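PDB 2FA1: probable transcriptional regulator PhnF from Escherichia coli, which probably acts as a DNA-binding GntR/HutC-family transcriptional regulator linked to alkylphosphonate uptake, represented here by its C-terminal effector-binding domain. Local coordinates for residues 28-33 with 46-51; 67-72 with 141-146; 76-81 with 88-93; 96-101 with 133-138. All blocks are in the same frame, centred on the assembly; numbering follows the deposited sequence. Where two conformers were deposited one is given.

Contact 1: 28-33 with 46-51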
loop_
_atom_site.group_PDB
_atom_site.type_symbol
_atom_site.label_atom_id
_atom_site.label_comp_id
_atom_site.label_asym_id
_atom_site.label_seq_id
_atom_site.Cartn_x
_atom_site.Cartn_y
_atom_site.Cartn_z
ATOM N N VAL A 28 24.571 -11.811 5.608
ATOM C CA VAL A 28 25.474 -12.688 4.865
ATOM C C VAL A 28 25.811 -12.099 3.534
ATOM O O VAL A 28 25.088 -11.247 3.049
ATOM C CB VAL A 28 24.817 -14.100 4.646
ATOM C CG1 VAL A 28 24.733 -14.862 5.982
ATOM C CG2 VAL A 28 23.540 -14.099 3.838
ATOM N N LEU A 29 26.928 -12.520 2.930
ATOM C CA LEU A 29 27.096 -12.251 1.511
ATOM C C LEU A 29 26.526 -13.416 0.725
ATOM O O LEU A 29 26.754 -14.598 1.083
ATOM C CB LEU A 29 28.582 -12.063 1.227
ATOM C CG LEU A 29 29.244 -10.852 1.941
ATOM C CD1 LEU A 29 30.776 -11.010 2.151
ATOM C CD2 LEU A 29 28.987 -9.641 1.136
ATOM N N ARG A 30 25.821 -13.150 -0.355
ATOM C CA ARG A 30 25.272 -14.264 -1.095
ATOM C C ARG A 30 25.023 -13.863 -2.548
ATOM O O ARG A 30 24.794 -12.726 -2.848
ATOM C CB ARG A 30 23.946 -14.700 -0.439
ATOM C CG ARG A 30 22.810 -13.746 -0.591
ATOM C CD ARG A 30 21.745 -14.054 0.431
ATOM N NE ARG A 30 21.406 -15.453 0.246
ATOM C CZ ARG A 30 20.845 -16.300 1.100
ATOM N NH1 ARG A 30 20.696 -17.546 0.655
ATOM N NH2 ARG A 30 20.465 -15.990 2.338
ATOM N N PRO A 31 25.049 -14.831 -3.493
ATOM C CA PRO A 31 24.698 -14.505 -4.867
ATOM C C PRO A 31 23.282 -13.961 -5.046
ATOM O O PRO A 31 22.349 -14.475 -4.415
ATOM C CB PRO A 31 24.826 -15.890 -5.578
ATOM C CG PRO A 31 25.816 -16.575 -4.760
ATOM C CD PRO A 31 25.395 -16.250 -3.348
ATOM N N ALA A 32 23.134 -12.906 -5.851
ATOM C CA ALA A 32 21.876 -12.291 -6.214
ATOM C C ALA A 32 21.030 -13.245 -7.086
ATOM O O ALA A 32 21.500 -13.793 -8.114
ATOM C CB ALA A 32 22.110 -10.984 -6.924
ATOM N N SER A 33 19.812 -13.471 -6.633
ATOM C CA SER A 33 18.787 -14.147 -7.448
ATOM C C SER A 33 18.366 -13.282 -8.632
ATOM O O SER A 33 18.675 -12.112 -8.681
ATOM C CB SER A 33 17.574 -14.436 -6.556
ATOM O OG SER A 33 16.914 -13.253 -6.220
ATOM N N GLU A 46 26.085 -12.378 -9.025
ATOM C CA GLU A 46 27.134 -11.659 -8.290
ATOM C C GLU A 46 26.608 -11.386 -6.891
ATOM O O GLU A 46 25.392 -11.126 -6.745
ATOM C CB GLU A 46 27.541 -10.324 -8.935
ATOM C CG GLU A 46 28.231 -10.419 -10.340
ATOM C CD GLU A 46 29.405 -11.397 -10.414
ATOM O OE1 GLU A 46 30.339 -11.281 -9.604
ATOM O OE2 GLU A 46 29.396 -12.286 -11.308
ATOM N N ASN A 47 27.546 -11.351 -5.940
ATOM C CA ASN A 47 27.280 -11.304 -4.481
ATOM C C ASN A 47 26.579 -9.999 -4.196
ATOM O O ASN A 47 26.904 -9.015 -4.749
ATOM C CB ASN A 47 28.530 -11.447 -3.587
ATOM C CG ASN A 47 28.954 -12.925 -3.413
ATOM O OD1 ASN A 47 28.160 -13.808 -3.694
ATOM N ND2 ASN A 47 30.138 -13.177 -2.866
ATOM N N VAL A 48 25.708 -10.041 -3.202
ATOM C CA VAL A 48 25.102 -8.833 -2.606
ATOM C C VAL A 48 25.166 -9.103 -1.077
ATOM O O VAL A 48 25.494 -10.195 -0.656
ATOM C CB VAL A 48 23.595 -8.723 -3.051
ATOM C CG1 VAL A 48 23.455 -8.398 -4.631
ATOM C CG2 VAL A 48 22.744 -9.967 -2.628
ATOM N N ILE A 49 24.911 -8.058 -0.267
ATOM C CA ILE A 49 24.839 -8.222 1.181
ATOM C C ILE A 49 23.344 -8.442 1.412
ATOM O O ILE A 49 22.541 -7.634 1.001
ATOM C CB ILE A 49 25.320 -6.938 1.884
ATOM C CG1 ILE A 49 26.840 -6.723 1.648
ATOM C CG2 ILE A 49 25.004 -7.051 3.398
ATOM C CD1 ILE A 49 27.256 -5.257 2.089
ATOM N N HIS A 50 23.025 -9.536 2.086
ATOM C CA HIS A 50 21.621 -9.800 2.434
ATOM C C HIS A 50 21.510 -9.744 3.954
ATOM O O HIS A 50 22.200 -10.503 4.655
ATOM C CB HIS A 50 21.369 -11.233 1.983
ATOM C CG HIS A 50 20.014 -11.728 2.367
ATOM N ND1 HIS A 50 19.724 -13.064 2.497
ATOM C CD2 HIS A 50 18.865 -11.057 2.642
ATOM C CE1 HIS A 50 18.454 -13.198 2.852
ATOM N NE2 HIS A 50 17.897 -12.005 2.861
ATOM N N LEU A 51 20.612 -8.847 4.417
ATOM C CA LEU A 51 20.257 -8.766 5.856
ATOM C C LEU A 51 18.798 -9.132 5.935
ATOM O O LEU A 51 17.997 -8.587 5.152
ATOM C CB LEU A 51 20.396 -7.319 6.328
ATOM C CG LEU A 51 21.653 -7.197 7.164
ATOM C CD1 LEU A 51 22.820 -7.303 6.140
ATOM C CD2 LEU A 51 21.744 -5.897 7.880
#
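Arg30 reaches diagonally over to His50 on the next strand and gives an N-H from NH2 to the ring nitrogen ND1 at 3.0 Å. The donor lies at the ring edge, almost exactly in the imidazole plane, while ND1 stands somewhat out of the guanidinium plane; the two flat groups are turned 58° apart and the bond is bent. A long, flexible arginine suits this place: the chain leaves with chi1 70° and runs extended through chi2, laying CD tightly against the histidine, 3.2 Å from His50 CB, and the turn at chi3 (-55°) then brings the guanidinium round to His50 ND1. On the opposite face of the sheet, Leu29 CD2 meets Ile49 CG1 at 3.7 Å, an aliphatic pair side by side.

Between the two layers of side chains runs regular antiparallel pairing in a six-stranded sheet, of which strand 23-31 is an outermost member within the chain. Val28 with His50, and Arg30 with Val48, each exchange two backbone hydrogen bonds. Pro31 stands opposite Asn47 in a non-hydrogen-bonded pair, where a missing N-H costs nothing. Past it, Ala32 N donates to Glu46 O (3.0 Å) from above the carbonyl plane, and the small Ala32 CB fits against Val48 CG1.

Farther out, Asp66 holds His50 NE2 and the Tyr68 ring stacks on the imidazole. Helix 34-40 covers Ala32 and Val48, whereas Leu72 and Trp75 lie against Leu29 and Ile49.

Contact 2: 67-72 with 141-146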
loop_
_atom_site.group_PDB
_atom_site.type_symbol
_atom_site.label_atom_id
_atom_site.label_comp_id
_atom_site.label_asym_id
_atom_site.label_seq_id
_atom_site.Cartn_x
_atom_site.Cartn_y
_atom_site.Cartn_z
ATOM N N HIS A 67 16.607 -7.443 3.095
ATOM C CA HIS A 67 17.211 -6.200 2.541
ATOM C C HIS A 67 18.477 -6.664 1.739
ATOM O O HIS A 67 19.274 -7.429 2.250
ATOM C CB HIS A 67 17.807 -5.409 3.679
ATOM C CG HIS A 67 16.822 -5.012 4.710
ATOM N ND1 HIS A 67 16.206 -3.781 4.737
ATOM C CD2 HIS A 67 16.459 -5.659 5.828
ATOM C CE1 HIS A 67 15.417 -3.729 5.812
ATOM N NE2 HIS A 67 15.559 -4.846 6.494
ATOM N N TYR A 68 18.668 -6.130 0.514
ATOM C CA TYR A 68 19.739 -6.703 -0.327
ATOM C C TYR A 68 20.487 -5.419 -0.797
ATOM O O TYR A 68 19.843 -4.437 -1.324
ATOM C CB TYR A 68 19.146 -7.327 -1.568
ATOM C CG TYR A 68 18.304 -8.545 -1.261
ATOM C CD1 TYR A 68 18.884 -9.749 -1.012
ATOM C CD2 TYR A 68 16.898 -8.426 -1.223
ATOM C CE1 TYR A 68 18.106 -10.859 -0.728
ATOM C CE2 TYR A 68 16.089 -9.589 -0.944
ATOM C CZ TYR A 68 16.726 -10.771 -0.694
ATOM O OH TYR A 68 15.930 -11.904 -0.387
ATOM N N PHE A 69 21.774 -5.342 -0.463
ATOM C CA PHE A 69 22.574 -4.145 -0.804
ATOM C C PHE A 69 23.586 -4.501 -1.882
ATOM O O PHE A 69 24.212 -5.526 -1.796
ATOM C CB PHE A 69 23.352 -3.655 0.426
ATOM C CG PHE A 69 22.476 -3.213 1.544
ATOM C CD1 PHE A 69 22.181 -1.832 1.648
ATOM C CD2 PHE A 69 21.930 -4.120 2.439
ATOM C CE1 PHE A 69 21.345 -1.387 2.707
ATOM C CE2 PHE A 69 21.110 -3.682 3.499
ATOM C CZ PHE A 69 20.780 -2.363 3.619
ATOM N N ALA A 70 23.757 -3.640 -2.868
ATOM C CA ALA A 70 24.753 -3.939 -3.966
ATOM C C ALA A 70 26.193 -3.588 -3.613
ATOM O O ALA A 70 27.090 -4.151 -4.244
ATOM C CB ALA A 70 24.388 -3.097 -5.277
ATOM N N ASP A 71 26.408 -2.619 -2.688
ATOM C CA ASP A 71 27.756 -2.140 -2.447
ATOM C C ASP A 71 28.426 -2.963 -1.382
ATOM O O ASP A 71 28.141 -2.773 -0.158
ATOM C CB ASP A 71 27.703 -0.682 -2.071
ATOM C CG ASP A 71 29.091 -0.057 -1.991
ATOM O OD1 ASP A 71 30.084 -0.816 -1.823
ATOM O OD2 ASP A 71 29.146 1.207 -2.048
ATOM N N LEU A 72 29.340 -3.875 -1.836
ATOM C CA LEU A 72 29.952 -4.799 -0.872
ATOM C C LEU A 72 30.849 -4.108 0.136
ATOM O O LEU A 72 31.218 -4.748 1.155
ATOM C CB LEU A 72 30.690 -5.962 -1.525
ATOM C CG LEU A 72 29.804 -6.642 -2.581
ATOM C CD1 LEU A 72 30.534 -7.853 -3.115
ATOM C CD2 LEU A 72 28.501 -7.141 -1.842
ATOM N N PRO A 141 20.373 1.584 -7.907
ATOM C CA PRO A 141 19.863 1.642 -6.505
ATOM C C PRO A 141 20.924 1.120 -5.522
ATOM O O PRO A 141 21.846 0.399 -5.951
ATOM C CB PRO A 141 18.636 0.713 -6.486
ATOM C CG PRO A 141 18.396 0.321 -7.915
ATOM C CD PRO A 141 19.593 0.682 -8.781
ATOM N N ALA A 142 20.763 1.494 -4.251
ATOM C CA ALA A 142 21.676 1.061 -3.206
ATOM C C ALA A 142 21.103 -0.212 -2.599
ATOM O O ALA A 142 21.849 -1.108 -2.213
ATOM C CB ALA A 142 21.870 2.144 -2.124
ATOM N N GLU A 143 19.770 -0.279 -2.507
ATOM C CA GLU A 143 19.163 -1.331 -1.638
ATOM C C GLU A 143 17.795 -1.696 -2.218
ATOM O O GLU A 143 17.067 -0.776 -2.645
ATOM C CB GLU A 143 18.938 -0.853 -0.220
ATOM C CG GLU A 143 18.253 -1.940 0.765
ATOM C CD GLU A 143 17.382 -1.344 1.810
ATOM O OE1 GLU A 143 17.215 -1.944 2.864
ATOM O OE2 GLU A 143 16.710 -0.318 1.618
ATOM N N TYR A 144 17.507 -3.002 -2.219
ATOM C CA TYR A 144 16.180 -3.513 -2.623
ATOM C C TYR A 144 15.675 -4.209 -1.343
ATOM O O TYR A 144 16.431 -5.057 -0.812
ATOM C CB TYR A 144 16.412 -4.575 -3.654
ATOM C CG TYR A 144 15.209 -5.398 -4.042
ATOM C CD1 TYR A 144 13.979 -4.742 -4.287
ATOM C CD2 TYR A 144 15.296 -6.763 -4.178
ATOM C CE1 TYR A 144 12.802 -5.514 -4.771
ATOM C CE2 TYR A 144 14.126 -7.524 -4.603
ATOM C CZ TYR A 144 12.932 -6.877 -4.882
ATOM O OH TYR A 144 11.794 -7.575 -5.319
ATOM N N SER A 145 14.419 -3.905 -0.953
ATOM C CA SER A 145 13.934 -4.597 0.262
ATOM C C SER A 145 12.573 -5.170 -0.033
ATOM O O SER A 145 11.789 -4.582 -0.793
ATOM C CB SER A 145 13.882 -3.671 1.436
ATOM O OG SER A 145 12.843 -2.765 1.363
ATOM N N VAL A 146 12.268 -6.295 0.610
ATOM C CA VAL A 146 10.985 -6.923 0.402
ATOM C C VAL A 146 10.455 -7.217 1.805
ATOM O O VAL A 146 11.078 -8.041 2.505
ATOM C CB VAL A 146 11.185 -8.276 -0.289
ATOM C CG1 VAL A 146 9.762 -9.050 -0.550
ATOM C CG2 VAL A 146 12.056 -8.150 -1.605
HETATM O O HOH W 1 24.392 -0.703 -1.541
#
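A histidine and a glutamate from neighbouring strands are joined within the buried part of this contact: His67 ND1 donates to Glu143 OE1 at 2.8 Å. The oxygen sits at the edge of the imidazole, close to its plane, and is met nearly along its C-O axis, with ring and carboxylate only 10° apart. Glutamate is long enough to reach across from beside Phe69: with CG anti to the backbone N (chi1 179°), a bend at chi2 carries the carboxylate to the histidine.

On the way, the same chain packs on Phe69. Glu143 CG lies over one face of the phenyl ring, 3.9 Å from its centroid, in a CH-pi contact displaced toward the rim. The other face of the sheet carries Tyr68 and Tyr144, which point the same way and touch through Tyr68 CD2 and Tyr144 CD2 at 3.8 Å; their backbones form a hydrogen-bonded antiparallel pair. Strands 60-69 and 143-150 are adjacent here in the central sheet of the UTRA domain. Where the pairing runs out, Ala70 N still reaches Ala142 O (3.2 Å), and a water that donates to Ala142 O accepts from Asp71 N. Ala142 and Glu143 together face Asn133 in a classic beta bulge.

Glu143 OE1 is also hydrogen-bonded to His87 NE2, and OE2 to Asn133 ND2. With both oxygens engaged, the carboxylate is held against rotation and is probably ionised, while His67, bonded through NE2 to Thr53, has both ring nitrogens committed.

Contact 3: 76-81 with 88-93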
loop_
_atom_site.group_PDB
_atom_site.type_symbol
_atom_site.label_atom_id
_atom_site.label_comp_id
_atom_site.label_asym_id
_atom_site.label_seq_id
_atom_site.Cartn_x
_atom_site.Cartn_y
_atom_site.Cartn_z
ATOM N N PRO A 76 31.726 -4.125 6.203
ATOM C CA PRO A 76 32.225 -3.852 7.567
ATOM C C PRO A 76 31.120 -3.243 8.485
ATOM O O PRO A 76 31.011 -3.606 9.672
ATOM C CB PRO A 76 33.384 -2.831 7.303
ATOM C CG PRO A 76 33.916 -3.360 5.960
ATOM C CD PRO A 76 32.636 -3.503 5.193
ATOM N N THR A 77 30.243 -2.432 7.868
ATOM C CA THR A 77 29.203 -1.803 8.652
ATOM C C THR A 77 28.052 -2.732 8.876
ATOM O O THR A 77 27.613 -2.956 10.008
ATOM C CB THR A 77 28.735 -0.534 7.946
ATOM O OG1 THR A 77 29.818 0.405 7.942
ATOM C CG2 THR A 77 27.447 0.117 8.677
ATOM N N LEU A 78 27.507 -3.269 7.781
ATOM C CA LEU A 78 26.252 -4.044 7.886
ATOM C C LEU A 78 26.381 -5.347 8.683
ATOM O O LEU A 78 25.404 -5.842 9.317
ATOM C CB LEU A 78 25.662 -4.256 6.486
ATOM C CG LEU A 78 25.174 -2.992 5.830
ATOM C CD1 LEU A 78 24.742 -3.315 4.411
ATOM C CD2 LEU A 78 24.035 -2.216 6.643
ATOM N N GLN A 79 27.549 -6.015 8.569
ATOM C CA GLN A 79 27.705 -7.238 9.361
ATOM C C GLN A 79 27.612 -6.981 10.862
ATOM O O GLN A 79 27.274 -7.894 11.575
ATOM C CB GLN A 79 29.025 -7.915 9.042
ATOM C CG GLN A 79 30.233 -7.237 9.691
ATOM C CD GLN A 79 31.571 -7.808 9.135
ATOM O OE1 GLN A 79 32.018 -7.497 8.001
ATOM N NE2 GLN A 79 32.255 -8.569 9.994
ATOM N N ARG A 80 27.819 -5.720 11.294
ATOM C CA ARG A 80 27.757 -5.322 12.699
ATOM C C ARG A 80 26.393 -4.902 13.151
ATOM O O ARG A 80 26.201 -4.635 14.387
ATOM C CB ARG A 80 28.807 -4.222 12.943
ATOM C CG ARG A 80 30.263 -4.767 12.741
ATOM C CD ARG A 80 31.418 -3.673 12.943
ATOM N NE ARG A 80 32.737 -4.371 13.199
ATOM C CZ ARG A 80 33.533 -4.936 12.263
ATOM N NH1 ARG A 80 33.257 -4.900 10.958
ATOM N NH2 ARG A 80 34.656 -5.575 12.652
ATOM N N PHE A 81 25.400 -4.892 12.248
ATOM C CA PHE A 81 24.017 -4.529 12.705
ATOM C C PHE A 81 23.463 -5.629 13.602
ATOM O O PHE A 81 23.632 -6.776 13.303
ATOM C CB PHE A 81 23.119 -4.279 11.489
ATOM C CG PHE A 81 21.661 -4.104 11.846
ATOM C CD1 PHE A 81 21.253 -2.904 12.433
ATOM C CD2 PHE A 81 20.776 -5.142 11.647
ATOM C CE1 PHE A 81 19.876 -2.716 12.786
ATOM C CE2 PHE A 81 19.406 -4.959 11.997
ATOM C CZ PHE A 81 19.009 -3.746 12.554
ATOM N N ASP A 88 18.528 3.756 10.300
ATOM C CA ASP A 88 19.141 4.651 11.280
ATOM C C ASP A 88 20.575 4.153 11.594
ATOM O O ASP A 88 21.485 4.960 11.708
ATOM C CB ASP A 88 18.305 4.764 12.552
ATOM C CG ASP A 88 16.962 5.475 12.344
ATOM O OD1 ASP A 88 16.756 6.155 11.327
ATOM O OD2 ASP A 88 16.106 5.320 13.252
ATOM N N PHE A 89 20.765 2.851 11.744
ATOM C CA PHE A 89 22.097 2.303 11.998
ATOM C C PHE A 89 23.029 2.652 10.844
ATOM O O PHE A 89 24.120 3.153 11.066
ATOM C CB PHE A 89 21.998 0.790 12.082
ATOM C CG PHE A 89 23.351 0.117 12.296
ATOM C CD1 PHE A 89 23.978 0.164 13.514
ATOM C CD2 PHE A 89 23.971 -0.530 11.236
ATOM C CE1 PHE A 89 25.228 -0.423 13.673
ATOM C CE2 PHE A 89 25.213 -1.160 11.418
ATOM C CZ PHE A 89 25.795 -1.098 12.640
ATOM N N LEU A 90 22.605 2.379 9.612
ATOM C CA LEU A 90 23.473 2.701 8.448
ATOM C C LEU A 90 23.833 4.209 8.425
ATOM O O LEU A 90 25.019 4.587 8.188
ATOM C CB LEU A 90 22.716 2.342 7.208
ATOM C CG LEU A 90 23.453 2.628 5.883
ATOM C CD1 LEU A 90 24.815 1.901 5.795
ATOM C CD2 LEU A 90 22.589 2.343 4.598
ATOM N N ARG A 91 22.820 5.050 8.714
ATOM C CA ARG A 91 23.056 6.503 8.676
ATOM C C ARG A 91 23.993 6.921 9.776
ATOM O O ARG A 91 24.959 7.674 9.497
ATOM C CB ARG A 91 21.739 7.308 8.721
ATOM C CG ARG A 91 22.052 8.821 8.413
ATOM C CD ARG A 91 20.833 9.650 8.724
ATOM N NE ARG A 91 20.599 9.498 10.149
ATOM C CZ ARG A 91 19.537 8.950 10.715
ATOM N NH1 ARG A 91 18.503 8.504 9.977
ATOM N NH2 ARG A 91 19.532 8.837 12.039
ATOM N N GLU A 92 23.781 6.378 10.977
ATOM C CA GLU A 92 24.665 6.754 12.116
ATOM C C GLU A 92 26.097 6.317 11.867
ATOM O O GLU A 92 27.067 7.014 12.268
ATOM C CB GLU A 92 24.204 6.113 13.375
ATOM C CG GLU A 92 22.857 6.745 13.847
ATOM C CD GLU A 92 22.320 6.043 15.070
ATOM O OE1 GLU A 92 23.082 5.992 16.072
ATOM O OE2 GLU A 92 21.147 5.540 15.047
ATOM N N GLN A 93 26.262 5.153 11.250
ATOM C CA GLN A 93 27.583 4.640 11.015
ATOM C C GLN A 93 28.294 5.231 9.796
ATOM O O GLN A 93 29.571 5.280 9.841
ATOM C CB GLN A 93 27.542 3.057 10.807
ATOM C CG GLN A 93 27.111 2.234 12.020
ATOM C CD GLN A 93 28.136 2.321 13.143
ATOM O OE1 GLN A 93 27.792 2.756 14.228
ATOM N NE2 GLN A 93 29.377 1.956 12.873
#
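In this helical layer over the sheet of the UTRA domain, a type I beta turn from Leu78 to Phe81 leads off helix 75-78 and sets Phe81 against Phe89 of helix 86-94. The two phenyl rings form an offset edge-to-face pair: the edge of Phe81 meets the face of Phe89, centroids 5.5 Å apart and planes at 62°. Phe81 CD1 comes to 3.7 Å from Phe89 CG, and Phe81 CA sits over the same ring, making a CH-pi contact.

Phenylalanine suits position 89 because its flat ring, with CG anti to the backbone N (chi1 178°), slips between the turn and its own helix; Gln93 CG covers the face opposite Phe81 CA. A small branched residue fits beside it, as Thr77 CG2 packs on Gln93 CB at 3.6 Å. Deeper, Leu78 CD2 and Leu90 CD1 touch loosely, and Leu78 and Phe81 continue onto Ile49, Leu51 and Thr53 of strand 47-57.

Arg80, within the turn, folds its guanidinium back so that NH1 donates to Pro76 O in the helix before it. Thr77 O lies at the edge of the Phe89 ring, in its plane, 3.3 Å from Phe89 CE2.

Contact 4: 96-101 with 133-138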
loop_
_atom_site.group_PDB
_atom_site.type_symbol
_atom_site.label_atom_id
_atom_site.label_comp_id
_atom_site.label_asym_id
_atom_site.label_seq_id
_atom_site.Cartn_x
_atom_site.Cartn_y
_atom_site.Cartn_z
ATOM N N ILE A 96 25.084 7.708 5.282
ATOM C CA ILE A 96 24.222 7.385 4.095
ATOM C C ILE A 96 22.764 7.395 4.527
ATOM O O ILE A 96 22.390 6.674 5.440
ATOM C CB ILE A 96 24.559 6.046 3.492
ATOM C CG1 ILE A 96 25.931 6.070 2.839
ATOM C CG2 ILE A 96 23.666 5.763 2.318
ATOM C CD1 ILE A 96 26.485 4.685 2.647
ATOM N N ALA A 97 21.930 8.210 3.867
ATOM C CA ALA A 97 20.471 8.232 4.244
ATOM C C ALA A 97 19.825 7.854 2.924
ATOM O O ALA A 97 20.004 8.485 1.882
ATOM C CB ALA A 97 19.989 9.597 4.786
ATOM N N LEU A 98 19.222 6.684 2.924
ATOM C CA LEU A 98 18.672 6.192 1.702
ATOM C C LEU A 98 17.344 6.873 1.421
ATOM O O LEU A 98 16.581 7.155 2.370
ATOM C CB LEU A 98 18.411 4.684 1.863
ATOM C CG LEU A 98 19.678 3.983 2.210
ATOM C CD1 LEU A 98 19.383 2.553 2.813
ATOM C CD2 LEU A 98 20.427 3.953 0.937
ATOM N N ARG A 99 17.089 7.155 0.156
ATOM C CA ARG A 99 15.813 7.714 -0.269
ATOM C C ARG A 99 15.190 6.826 -1.342
ATOM O O ARG A 99 15.850 6.321 -2.249
ATOM C CB ARG A 99 15.993 9.131 -0.809
ATOM C CG ARG A 99 16.364 10.136 0.259
ATOM C CD ARG A 99 15.149 10.576 1.065
ATOM N NE ARG A 99 15.466 10.769 2.480
ATOM C CZ ARG A 99 16.662 11.109 2.961
ATOM N NH1 ARG A 99 17.695 11.351 2.151
ATOM N NH2 ARG A 99 16.812 11.238 4.269
ATOM N N ARG A 100 13.889 6.703 -1.218
ATOM C CA ARG A 100 13.061 5.773 -1.974
ATOM C C ARG A 100 12.875 6.217 -3.440
ATOM O O ARG A 100 12.562 7.385 -3.713
ATOM C CB ARG A 100 11.749 5.745 -1.241
ATOM C CG ARG A 100 10.663 4.851 -1.789
ATOM C CD ARG A 100 10.610 3.498 -1.149
ATOM N NE ARG A 100 10.589 3.589 0.310
ATOM C CZ ARG A 100 9.492 3.496 1.038
ATOM N NH1 ARG A 100 8.357 3.189 0.442
ATOM N NH2 ARG A 100 9.536 3.631 2.386
ATOM N N SER A 101 13.050 5.331 -4.386
ATOM C CA SER A 101 12.642 5.699 -5.729
ATOM C C SER A 101 11.325 5.095 -6.121
ATOM O O SER A 101 10.496 5.747 -6.804
ATOM C CB SER A 101 13.663 5.368 -6.816
ATOM O OG SER A 101 13.854 3.998 -7.014
ATOM N N ASN A 133 15.774 1.819 -3.133
ATOM C CA ASN A 133 16.261 2.950 -2.357
ATOM C C ASN A 133 17.645 3.283 -2.902
ATOM O O ASN A 133 18.353 2.411 -3.454
ATOM C CB ASN A 133 16.390 2.612 -0.858
ATOM C CG ASN A 133 15.056 2.354 -0.203
ATOM O OD1 ASN A 133 14.144 3.178 -0.194
ATOM N ND2 ASN A 133 14.919 1.157 0.371
ATOM N N HIS A 134 17.950 4.579 -2.838
ATOM C CA HIS A 134 19.127 5.164 -3.539
ATOM C C HIS A 134 19.855 6.064 -2.567
ATOM O O HIS A 134 19.243 6.594 -1.638
ATOM C CB HIS A 134 18.607 6.029 -4.719
ATOM C CG HIS A 134 18.143 5.194 -5.890
ATOM N ND1 HIS A 134 16.857 4.685 -5.977
ATOM C CD2 HIS A 134 18.801 4.740 -6.986
ATOM C CE1 HIS A 134 16.747 3.975 -7.090
ATOM N NE2 HIS A 134 17.902 3.993 -7.723
ATOM N N ARG A 135 21.177 6.111 -2.715
ATOM C CA ARG A 135 21.964 7.166 -2.061
ATOM C C ARG A 135 21.726 8.361 -2.968
ATOM O O ARG A 135 21.932 8.286 -4.218
ATOM C CB ARG A 135 23.462 6.876 -2.043
ATOM C CG ARG A 135 23.842 5.634 -1.351
ATOM C CD ARG A 135 25.384 5.408 -1.428
ATOM N NE ARG A 135 26.086 6.633 -1.052
ATOM C CZ ARG A 135 27.389 6.717 -0.762
ATOM N NH1 ARG A 135 28.163 5.643 -0.859
ATOM N NH2 ARG A 135 27.907 7.906 -0.411
ATOM N N ASP A 136 21.227 9.415 -2.344
ATOM C CA ASP A 136 21.194 10.760 -2.939
ATOM C C ASP A 136 21.790 10.809 -4.347
ATOM O O ASP A 136 23.021 10.888 -4.526
ATOM C CB ASP A 136 21.912 11.743 -2.020
ATOM C CG ASP A 136 20.996 12.331 -0.960
ATOM O OD1 ASP A 136 20.768 13.568 -1.015
ATOM O OD2 ASP A 136 20.515 11.577 -0.083
ATOM N N GLY A 137 20.895 10.724 -5.329
ATOM C CA GLY A 137 21.182 10.973 -6.740
ATOM C C GLY A 137 21.166 9.821 -7.754
ATOM O O GLY A 137 20.547 9.918 -8.812
ATOM N N GLU A 138 21.875 8.749 -7.458
ATOM C CA GLU A 138 22.441 7.913 -8.520
ATOM C C GLU A 138 21.525 6.863 -9.154
ATOM O O GLU A 138 20.593 6.353 -8.538
ATOM C CB GLU A 138 23.715 7.206 -8.033
ATOM C CG GLU A 138 24.369 7.835 -6.791
ATOM C CD GLU A 138 24.897 6.772 -5.799
ATOM O OE1 GLU A 138 24.647 6.938 -4.584
ATOM O OE2 GLU A 138 25.534 5.776 -6.217
#
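Arg100 curls round the amide oxygen of Asn133 on the neighbouring strand. Its CB begins 3.7 Å from Asn133 OD1, and CG, set anti to the backbone N (chi1 -180°), passes a little farther off. The bend at chi2 brings CD back to 3.7 Å from Asn133 OD1, and the one at chi3 turns NE in to 3.6 Å from the same oxygen. NE does not end there: it is hydrogen-bonded to Gln16 OE1, while NH1 goes to Thr103 OG1 and NH2 to Leu13 O. The guanidinium and amide planes stand 78° apart. Asparagine suits its place by serving two partners at once, OD1 accepting from Gln16 NE2 and ND2 bonding to Glu143 OE2.

Arg100 and Asn133 form a non-hydrogen-bonded antiparallel pair between strand 98-109, outermost in the sheet within this chain, and strand 125-135. Next to them Arg99 and His134 make the hydrogen-bonded pair: Arg99 N to His134 O is nearly straight at 2.9 Å, and the return bond from His134 N to Arg99 O is more bent at 2.8 Å. Ser101, farther along, makes backbone hydrogen bonds to the second subunit, and Arg100 packs on His160 of that subunit.

Toward the start of the strand, Leu98 turns its apolar branches to His87 and Leu90 of helix 86-94, with its CB 4.0 Å from Asn133 CB. At the exposed end, Ile96 CG1 lies over the centre of the Arg135 guanidinium face, 3.9 Å above its plane, and Ile96 CG2 touches Arg135 CG.

How the contacts relate
Contacts 1, 2 and 4 all belong to the one six-stranded antiparallel sheet of the effector-binding domain. Contact 1 joins its first two strands, contact 2 the central pair 60-69 and 143-150, and contact 4 the last pair; the centres of contacts 1 and 4 lie about 19 Å apart without touching, with contact 2 between, about 9 Å from one and 11 Å from the other. Contact 3 joins two helices and touches all three. Along the chain contact 1 closes first; contacts 3 and 4 then follow in series inside the long loop closed by contact 2. Contact 2 thus links the earlier strands to the later ones, completing a single sheet.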